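Local coordinates for decapping and exoribonuclease protein 1 (Kluyveromyces lactis, PDB 4GPS), which removes NAD caps and N7-methylguanosine caps from the 5' ends of RNA and degrades RNA 5' to 3', using a divalent metal cation, at residues L181-H184 against I185-I189; D348-H351 against K352-S356; D375-Q378 against H379-V383. All coordinates share one frame; numbering follows the deposited sequence.

Overall arrangement
All three are local contacts along helices of one DXO/Dom3Z nuclease domain, contact 2 running off its helix end. Contact 1, on helix 182-190, lies nearest the middle of the chain and at the active site: the Arg182 side chain is about 3 Å from that of Glu293, a ligand of the divalent metal, and the His183 side chain is equally near a citrate, probably from the crystallisation liquor. Contact 3, on helix 370-393, packs against Ile188 and Ile189 of helix 182-190, with centres 13 Å apart and Trp376 NE1 2.8 Å from Ile188 O. Contact 2 stands apart, its nearest atoms about 10 Å from contact 1 and about 11 Å from contact 3.

Contact 1 (L181-H184 against I185-I189); sequences LRHH and IIDII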
loop_
_atom_site.group_PDB
_atom_site.type_symbol
_atom_site.label_atom_id
_atom_site.label_comp_id
_atom_site.label_asym_id
_atom_site.label_seq_id
_atom_site.Cartn_x
_atom_site.Cartn_y
_atom_site.Cartn_z
ATOM N N LEU A 181 -0.119 -6.324 -6.947
ATOM C CA LEU A 181 -1.124 -5.603 -6.172
ATOM C C LEU A 181 -0.273 -4.770 -5.190
ATOM O O LEU A 181 0.823 -5.199 -4.789
ATOM C CB LEU A 181 -1.993 -6.557 -5.382
ATOM C CG LEU A 181 -2.714 -7.551 -6.276
ATOM C CD1 LEU A 181 -3.310 -8.674 -5.410
ATOM C CD2 LEU A 181 -3.764 -6.799 -7.115
ATOM N N ARG A 182 -0.752 -3.585 -4.817
ATOM C CA ARG A 182 -0.015 -2.726 -3.905
ATOM C C ARG A 182 0.374 -3.409 -2.579
ATOM O O ARG A 182 1.467 -3.201 -2.061
ATOM C CB ARG A 182 -0.824 -1.471 -3.602
ATOM C CG ARG A 182 -0.077 -0.511 -2.710
ATOM C CD ARG A 182 -0.794 0.804 -2.600
ATOM N NE ARG A 182 -2.103 0.559 -2.050
ATOM C CZ ARG A 182 -2.940 1.521 -1.718
ATOM N NH1 ARG A 182 -2.582 2.787 -1.877
ATOM N NH2 ARG A 182 -4.137 1.217 -1.250
ATOM N N HIS A 183 -0.527 -4.220 -2.038
ATOM C CA HIS A 183 -0.298 -4.933 -0.788
ATOM C C HIS A 183 1.067 -5.634 -0.744
ATOM O O HIS A 183 1.753 -5.588 0.270
ATOM C CB HIS A 183 -1.414 -5.975 -0.563
ATOM C CG HIS A 183 -1.552 -6.401 0.859
ATOM N ND1 HIS A 183 -2.302 -5.694 1.779
ATOM C CD2 HIS A 183 -0.964 -7.409 1.552
ATOM C CE1 HIS A 183 -2.168 -6.244 2.976
ATOM N NE2 HIS A 183 -1.361 -7.286 2.868
ATOM N N HIS A 184 1.465 -6.293 -1.830
ATOM C CA HIS A 184 2.747 -7.000 -1.821
ATOM C C HIS A 184 3.947 -6.096 -1.930
ATOM O O HIS A 184 5.023 -6.470 -1.465
ATOM C CB HIS A 184 2.822 -8.053 -2.917
ATOM C CG HIS A 184 1.716 -9.048 -2.855
ATOM N ND1 HIS A 184 1.307 -9.625 -1.670
ATOM C CD2 HIS A 184 0.884 -9.517 -3.814
ATOM C CE1 HIS A 184 0.263 -10.400 -1.901
ATOM N NE2 HIS A 184 -0.014 -10.352 -3.192
ATOM N N ILE A 185 3.788 -4.924 -2.552
ATOM C CA ILE A 185 4.914 -4.024 -2.638
ATOM C C ILE A 185 5.070 -3.495 -1.206
ATOM O O ILE A 185 6.160 -3.472 -0.651
ATOM C CB ILE A 185 4.684 -2.871 -3.666
ATOM C CG1 ILE A 185 4.436 -3.438 -5.083
ATOM C CG2 ILE A 185 5.912 -2.011 -3.720
ATOM C CD1 ILE A 185 5.548 -4.379 -5.537
ATOM N N ILE A 186 3.978 -3.107 -0.581
ATOM C CA ILE A 186 4.090 -2.657 0.780
ATOM C C ILE A 186 4.768 -3.760 1.651
ATOM O O ILE A 186 5.700 -3.458 2.413
ATOM C CB ILE A 186 2.698 -2.279 1.361
ATOM C CG1 ILE A 186 2.172 -1.044 0.646
ATOM C CG2 ILE A 186 2.789 -1.974 2.870
ATOM C CD1 ILE A 186 0.665 -0.923 0.712
ATOM N N ASP A 187 4.338 -5.022 1.527
ATOM C CA ASP A 187 4.925 -6.088 2.350
ATOM C C ASP A 187 6.440 -6.169 2.184
ATOM O O ASP A 187 7.166 -6.339 3.159
ATOM C CB ASP A 187 4.370 -7.497 2.026
ATOM C CG ASP A 187 2.905 -7.694 2.433
ATOM O OD1 ASP A 187 2.466 -7.153 3.482
ATOM O OD2 ASP A 187 2.196 -8.419 1.684
ATOM N N ILE A 188 6.906 -6.083 0.944
ATOM C CA ILE A 188 8.315 -6.170 0.673
ATOM C C ILE A 188 9.078 -4.995 1.275
ATOM O O ILE A 188 10.152 -5.191 1.808
ATOM C CB ILE A 188 8.573 -6.214 -0.834
ATOM C CG1 ILE A 188 8.110 -7.557 -1.386
ATOM C CG2 ILE A 188 10.066 -5.918 -1.120
ATOM C CD1 ILE A 188 7.766 -7.521 -2.879
ATOM N N ILE A 189 8.525 -3.785 1.206
ATOM C CA ILE A 189 9.220 -2.638 1.758
ATOM C C ILE A 189 9.236 -2.730 3.291
ATOM O O ILE A 189 10.176 -2.251 3.938
ATOM C CB ILE A 189 8.538 -1.312 1.316
ATOM C CG1 ILE A 189 8.640 -1.169 -0.195
ATOM C CG2 ILE A 189 9.206 -0.100 1.968
ATOM C CD1 ILE A 189 7.573 -0.202 -0.775
#
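Three flat groups, the imidazoles of His183 and His184 and the carboxylate of Asp187, meet along one turn of helix 182-190. Asp187 OD2 approaches the His183 ring obliquely, 3.3 Å from its carbon CD2, with the ring and carboxylate planes 80° apart, a close approach in which the ring C-H is probably polarised. The same oxygen lies near the plane of the His184 ring, at its edge. Asp187 CG sits beside its own backbone N (chi1 -69°), which folds the carboxylate back over the preceding turn, while OD1 forms a salt bridge with Arg313 of helix 305-319. Were an alanine here instead of Asp187, Arg313 would probably lose this carboxylate partner, and a gap would be likely to open beside His183.

On the flank facing helix 305-319, Ile186 CD1 lies 3.5 Å from Arg182 CG and alongside the arginine's aliphatic part, pointing the same way. Isoleucine suits this place because its apolar branch packs on the methylenes of the arginine, leaving the guanidinium to its polar partners. Arg182 NH1 is salt-bridged to Glu293, an experimentally established metal ligand, and NE bonds to a citrate, probably from the crystallisation liquor, that also pairs with His183 ND1. This is consistent with a pocket that can accept anions. Beneath the side chains runs the i to i+4 ladder: Ile186 N to Arg182 O is 2.9 Å and nearly straight at 175°, and Asp187 N reaches His183 O at 2.9 Å.

The helix follows strand 176-181 in the chain. Arg182 rests on strand 273-285, Ile186 and Ile189 lie against Ile316 of helix 305-319, and Ile185 and Ile188 pack on Phe381 of helix 370-393.

Contact 2 (D348-H351 against K352-S356); sequences DIYH and KINNS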
loop_
_atom_site.group_PDB
_atom_site.type_symbol
_atom_site.label_atom_id
_atom_site.label_comp_id
_atom_site.label_asym_id
_atom_site.label_seq_id
_atom_site.Cartn_x
_atom_site.Cartn_y
_atom_site.Cartn_z
ATOM N N ASP A 348 2.059 15.254 5.773
ATOM C CA ASP A 348 1.600 15.198 7.159
ATOM C C ASP A 348 1.923 13.837 7.798
ATOM O O ASP A 348 2.498 13.798 8.904
ATOM C CB ASP A 348 0.092 15.484 7.270
ATOM C CG ASP A 348 -0.298 16.854 6.689
ATOM O OD1 ASP A 348 0.313 17.874 7.075
ATOM O OD2 ASP A 348 -1.223 16.915 5.845
ATOM N N ILE A 349 1.572 12.721 7.145
ATOM C CA ILE A 349 1.904 11.423 7.759
ATOM C C ILE A 349 3.412 11.356 7.890
ATOM O O ILE A 349 3.910 10.882 8.885
ATOM C CB ILE A 349 1.505 10.195 6.929
ATOM C CG1 ILE A 349 0.013 10.156 6.747
ATOM C CG2 ILE A 349 1.885 8.923 7.696
ATOM C CD1 ILE A 349 -0.711 9.943 8.081
ATOM N N TYR A 350 4.126 11.855 6.886
ATOM C CA TYR A 350 5.597 11.850 6.900
ATOM C C TYR A 350 6.186 12.566 8.113
ATOM O O TYR A 350 7.049 12.039 8.812
ATOM C CB TYR A 350 6.160 12.534 5.654
ATOM C CG TYR A 350 7.656 12.536 5.663
ATOM C CD1 TYR A 350 8.364 11.358 5.454
ATOM C CD2 TYR A 350 8.375 13.694 5.972
ATOM C CE1 TYR A 350 9.763 11.316 5.558
ATOM C CE2 TYR A 350 9.782 13.665 6.080
ATOM C CZ TYR A 350 10.467 12.463 5.866
ATOM O OH TYR A 350 11.848 12.409 5.930
ATOM N N HIS A 351 5.719 13.790 8.325
ATOM C CA HIS A 351 6.194 14.605 9.428
ATOM C C HIS A 351 5.891 13.916 10.764
ATOM O O HIS A 351 6.719 13.948 11.656
ATOM C CB HIS A 351 5.556 16.014 9.374
ATOM C CG HIS A 351 5.860 16.862 10.576
ATOM N ND1 HIS A 351 7.134 17.318 10.870
ATOM C CD2 HIS A 351 5.073 17.256 11.609
ATOM C CE1 HIS A 351 7.115 17.945 12.034
ATOM N NE2 HIS A 351 5.878 17.920 12.504
ATOM N N LYS A 352 4.724 13.286 10.904
ATOM C CA LYS A 352 4.401 12.607 12.157
ATOM C C LYS A 352 5.439 11.492 12.446
ATOM O O LYS A 352 5.808 11.279 13.601
ATOM C CB LYS A 352 2.964 12.034 12.093
ATOM C CG LYS A 352 2.351 11.588 13.434
ATOM C CD LYS A 352 0.841 11.372 13.276
ATOM C CE LYS A 352 0.151 11.033 14.600
ATOM N NZ LYS A 352 0.333 12.085 15.675
ATOM N N ILE A 353 5.935 10.809 11.411
ATOM C CA ILE A 353 6.915 9.736 11.639
ATOM C C ILE A 353 8.388 10.093 11.445
ATOM O O ILE A 353 9.252 9.250 11.692
ATOM C CB ILE A 353 6.606 8.446 10.788
ATOM C CG1 ILE A 353 6.714 8.739 9.297
ATOM C CG2 ILE A 353 5.184 7.940 11.082
ATOM C CD1 ILE A 353 6.406 7.521 8.462
ATOM N N ASN A 354 8.689 11.324 11.018
ATOM C CA ASN A 354 10.098 11.740 10.832
ATOM C C ASN A 354 10.341 13.185 11.287
ATOM O O ASN A 354 9.964 14.136 10.595
ATOM C CB ASN A 354 10.517 11.577 9.362
ATOM C CG ASN A 354 12.007 11.818 9.140
ATOM O OD1 ASN A 354 12.853 10.969 9.449
ATOM N ND2 ASN A 354 12.332 12.976 8.595
ATOM N N ASN A 355 10.921 13.335 12.477
ATOM C CA ASN A 355 11.246 14.640 13.057
ATOM C C ASN A 355 12.516 14.416 13.824
ATOM O O ASN A 355 12.876 13.273 14.122
ATOM C CB ASN A 355 10.244 15.185 14.115
ATOM C CG ASN A 355 9.014 14.326 14.293
ATOM O OD1 ASN A 355 8.173 14.213 13.395
ATOM N ND2 ASN A 355 8.883 13.734 15.476
ATOM N N SER A 356 13.151 15.525 14.190
ATOM C CA SER A 356 14.384 15.494 14.971
ATOM C C SER A 356 14.039 15.117 16.418
ATOM O O SER A 356 14.912 14.833 17.237
ATOM C CB SER A 356 15.106 16.864 14.886
ATOM O OG SER A 356 14.213 17.947 14.650
#
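Tyr350 and Asn354 form the tightly packed side of this helix end. Asn354 CB lies over one face of the phenol ring, 4.0 Å from its centroid, in a CH-pi contact displaced toward the rim. The tyrosine CG is anti to the backbone N (chi1 180°), which carries the ring along the helix toward the residue that ends it. A tyrosine suits the site because its ring offers a face to the asparagine while its hydroxyl reaches polar partners: OH is hydrogen-bonded to Val76 O, its strongest partner, with Asn371 OD1 as a second, and these would hold the far end of the ring.

Here the helix unwinds. Lys352 N bonds to Asp348 O at 3.0 Å and Ile353 N to Ile349 O at 3.2 Å, but the bond from Asn354 N to Tyr350 O is weak, and Asn354 is the first residue to leave helical backbone angles. Ile353 CG1 lies between its backbone N and carbonyl carbon (chi1 64°), 3.4 Å from Tyr350 O.

The opposite character belongs to His351 and Lys352. His351 is exposed, and the aliphatic start of Lys352 touches Ile349 O through CB before its end leads away from the turn.

Ile349 and Ile353 seat the helix on Trp315 of helix 305-319, Ile353 also meeting Leu311 and Leu312, while Tyr350 and Asn354 face Pro370 and Asn371 at the start of helix 370-393.

Contact 3 (D375-Q378 against H379-V383); sequences DWFQ and HIFQV
Trp376 overlaps Ile380 one helical turn on: the isoleucine lies over one face of the indole in a CH-pi contact, though the modelled place of its CG1, too near the ring, is doubtful. This is an i to i+4 pairing within helix 370-393, part of the RAI1-like PD-(D/E)XK nuclease fold. The indole swings over the following turn because its first torsion is close to 180° (166°). Ile380 CG2 meets the outer ring, 3.6 Å from Trp376 CH2. A tryptophan fits because it combines this broad apolar face with a donor, and NE1 gives a hydrogen bond to Ile188 O of helix 182-190. Phe67 meets the indole edge-to-face.

The neighbouring pair, Phe377 and Phe381, repeats the spacing with two rings. Their centroids are 5.2 Å apart and the planes 75° apart, an oblique meeting in which CE2 of Phe377 lies 3.5 Å from CE2 of Phe381. Both are buried: Phe377 lies on Ile189 and Leu275, Phe381 on Ile185 and Ile188, with Phe178 edge-to-face to the latter ring. Phenylalanines suit this side, where they fill the seam between the helix, helix 182-190 and strand 273-285 without a polar group to satisfy.

Gln378 and Gln382 lie toward another side, less deeply buried, where their NE2 atoms bond to Leu269 O and Glu272 OE1. The backbone bond Ile380 N to Trp376 O is 3.0 Å, whereas that from Phe381 N to Phe377 O is weak at 3.4 Å. Phe377 O also lies at the edge of the Phe381 ring, in its plane, 3.3 Å from Phe381 CD2.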
loop_
_atom_site.group_PDB
_atom_site.type_symbol
_atom_site.label_atom_id
_atom_site.label_comp_id
_atom_site.label_asym_id
_atom_site.label_seq_id
_atom_site.Cartn_x
_atom_site.Cartn_y
_atom_site.Cartn_z
ATOM N N ASP A 375 15.445 3.419 1.307
ATOM C CA ASP A 375 16.730 2.833 0.902
ATOM C C ASP A 375 16.587 1.329 0.697
ATOM O O ASP A 375 17.099 0.771 -0.295
ATOM C CB ASP A 375 17.830 3.089 1.943
ATOM C CG ASP A 375 18.249 4.553 2.026
ATOM O OD1 ASP A 375 18.159 5.305 1.015
ATOM O OD2 ASP A 375 18.690 4.946 3.123
ATOM N N TRP A 376 15.889 0.676 1.636
ATOM C CA TRP A 376 15.639 -0.761 1.574
ATOM C C TRP A 376 14.899 -1.098 0.268
ATOM O O TRP A 376 15.226 -2.078 -0.415
ATOM C CB TRP A 376 14.775 -1.186 2.753
ATOM C CG TRP A 376 14.203 -2.555 2.580
ATOM C CD1 TRP A 376 12.896 -2.869 2.366
ATOM C CD2 TRP A 376 14.921 -3.810 2.602
ATOM N NE1 TRP A 376 12.749 -4.226 2.254
ATOM C CE2 TRP A 376 13.970 -4.831 2.392
ATOM C CE3 TRP A 376 16.273 -4.162 2.772
ATOM C CZ2 TRP A 376 14.323 -6.192 2.352
ATOM C CZ3 TRP A 376 16.619 -5.510 2.730
ATOM C CH2 TRP A 376 15.645 -6.509 2.520
ATOM N N PHE A 377 13.887 -0.275 -0.036
ATOM C CA PHE A 377 13.077 -0.396 -1.234
ATOM C C PHE A 377 13.966 -0.463 -2.490
ATOM O O PHE A 377 13.825 -1.373 -3.309
ATOM C CB PHE A 377 12.136 0.813 -1.326
ATOM C CG PHE A 377 11.323 0.863 -2.580
ATOM C CD1 PHE A 377 11.282 2.018 -3.341
ATOM C CD2 PHE A 377 10.497 -0.203 -2.937
ATOM C CE1 PHE A 377 10.409 2.122 -4.428
ATOM C CE2 PHE A 377 9.625 -0.115 -4.016
ATOM C CZ PHE A 377 9.575 1.051 -4.758
ATOM N N GLN A 378 14.848 0.529 -2.627
ATOM C CA GLN A 378 15.793 0.634 -3.740
ATOM C C GLN A 378 16.676 -0.589 -3.801
ATOM O O GLN A 378 16.979 -1.073 -4.899
ATOM C CB GLN A 378 16.710 1.857 -3.566
ATOM C CG GLN A 378 16.057 3.207 -3.916
ATOM C CD GLN A 378 15.636 3.283 -5.386
ATOM O OE1 GLN A 378 16.378 2.844 -6.272
ATOM N NE2 GLN A 378 14.453 3.849 -5.650
ATOM N N HIS A 379 17.082 -1.081 -2.624
ATOM C CA HIS A 379 17.965 -2.247 -2.539
ATOM C C HIS A 379 17.396 -3.601 -2.961
ATOM O O HIS A 379 17.873 -4.148 -3.959
ATOM C CB HIS A 379 18.565 -2.400 -1.129
ATOM C CG HIS A 379 19.565 -3.516 -1.020
ATOM N ND1 HIS A 379 20.866 -3.399 -1.459
ATOM C CD2 HIS A 379 19.444 -4.783 -0.555
ATOM C CE1 HIS A 379 21.503 -4.543 -1.267
ATOM N NE2 HIS A 379 20.664 -5.398 -0.719
ATOM N N ILE A 380 16.412 -4.153 -2.233
ATOM C CA ILE A 380 15.895 -5.491 -2.591
ATOM C C ILE A 380 15.276 -5.539 -3.935
ATOM O O ILE A 380 15.293 -6.597 -4.546
ATOM C CB ILE A 380 14.788 -6.119 -1.658
ATOM C CG1 ILE A 380 14.195 -5.055 -0.781
ATOM C CG2 ILE A 380 15.293 -7.398 -0.972
ATOM C CD1 ILE A 380 13.120 -4.370 -1.493
ATOM N N PHE A 381 14.689 -4.443 -4.414
ATOM C CA PHE A 381 14.136 -4.586 -5.745
ATOM C C PHE A 381 15.213 -4.808 -6.799
ATOM O O PHE A 381 15.009 -5.576 -7.724
ATOM C CB PHE A 381 13.181 -3.445 -6.086
ATOM C CG PHE A 381 11.777 -3.726 -5.659
ATOM C CD1 PHE A 381 10.947 -4.503 -6.448
ATOM C CD2 PHE A 381 11.295 -3.254 -4.436
ATOM C CE1 PHE A 381 9.646 -4.805 -6.029
ATOM C CE2 PHE A 381 10.022 -3.547 -4.014
ATOM C CZ PHE A 381 9.184 -4.325 -4.807
ATOM N N GLN A 382 16.377 -4.193 -6.620
ATOM C CA GLN A 382 17.471 -4.371 -7.559
ATOM C C GLN A 382 18.009 -5.783 -7.347
ATOM O O GLN A 382 18.287 -6.513 -8.297
ATOM C CB GLN A 382 18.571 -3.332 -7.304
ATOM C CG GLN A 382 19.723 -3.350 -8.316
ATOM C CD GLN A 382 19.253 -3.100 -9.747
ATOM O OE1 GLN A 382 18.249 -2.434 -9.966
ATOM N NE2 GLN A 382 19.988 -3.635 -10.723
ATOM N N VAL A 383 18.134 -6.190 -6.093
ATOM C CA VAL A 383 18.613 -7.533 -5.815
ATOM C C VAL A 383 17.633 -8.571 -6.423
ATOM O O VAL A 383 18.056 -9.496 -7.138
ATOM C CB VAL A 383 18.800 -7.715 -4.284
ATOM C CG1 VAL A 383 19.050 -9.170 -3.941
ATOM C CG2 VAL A 383 19.966 -6.833 -3.804
#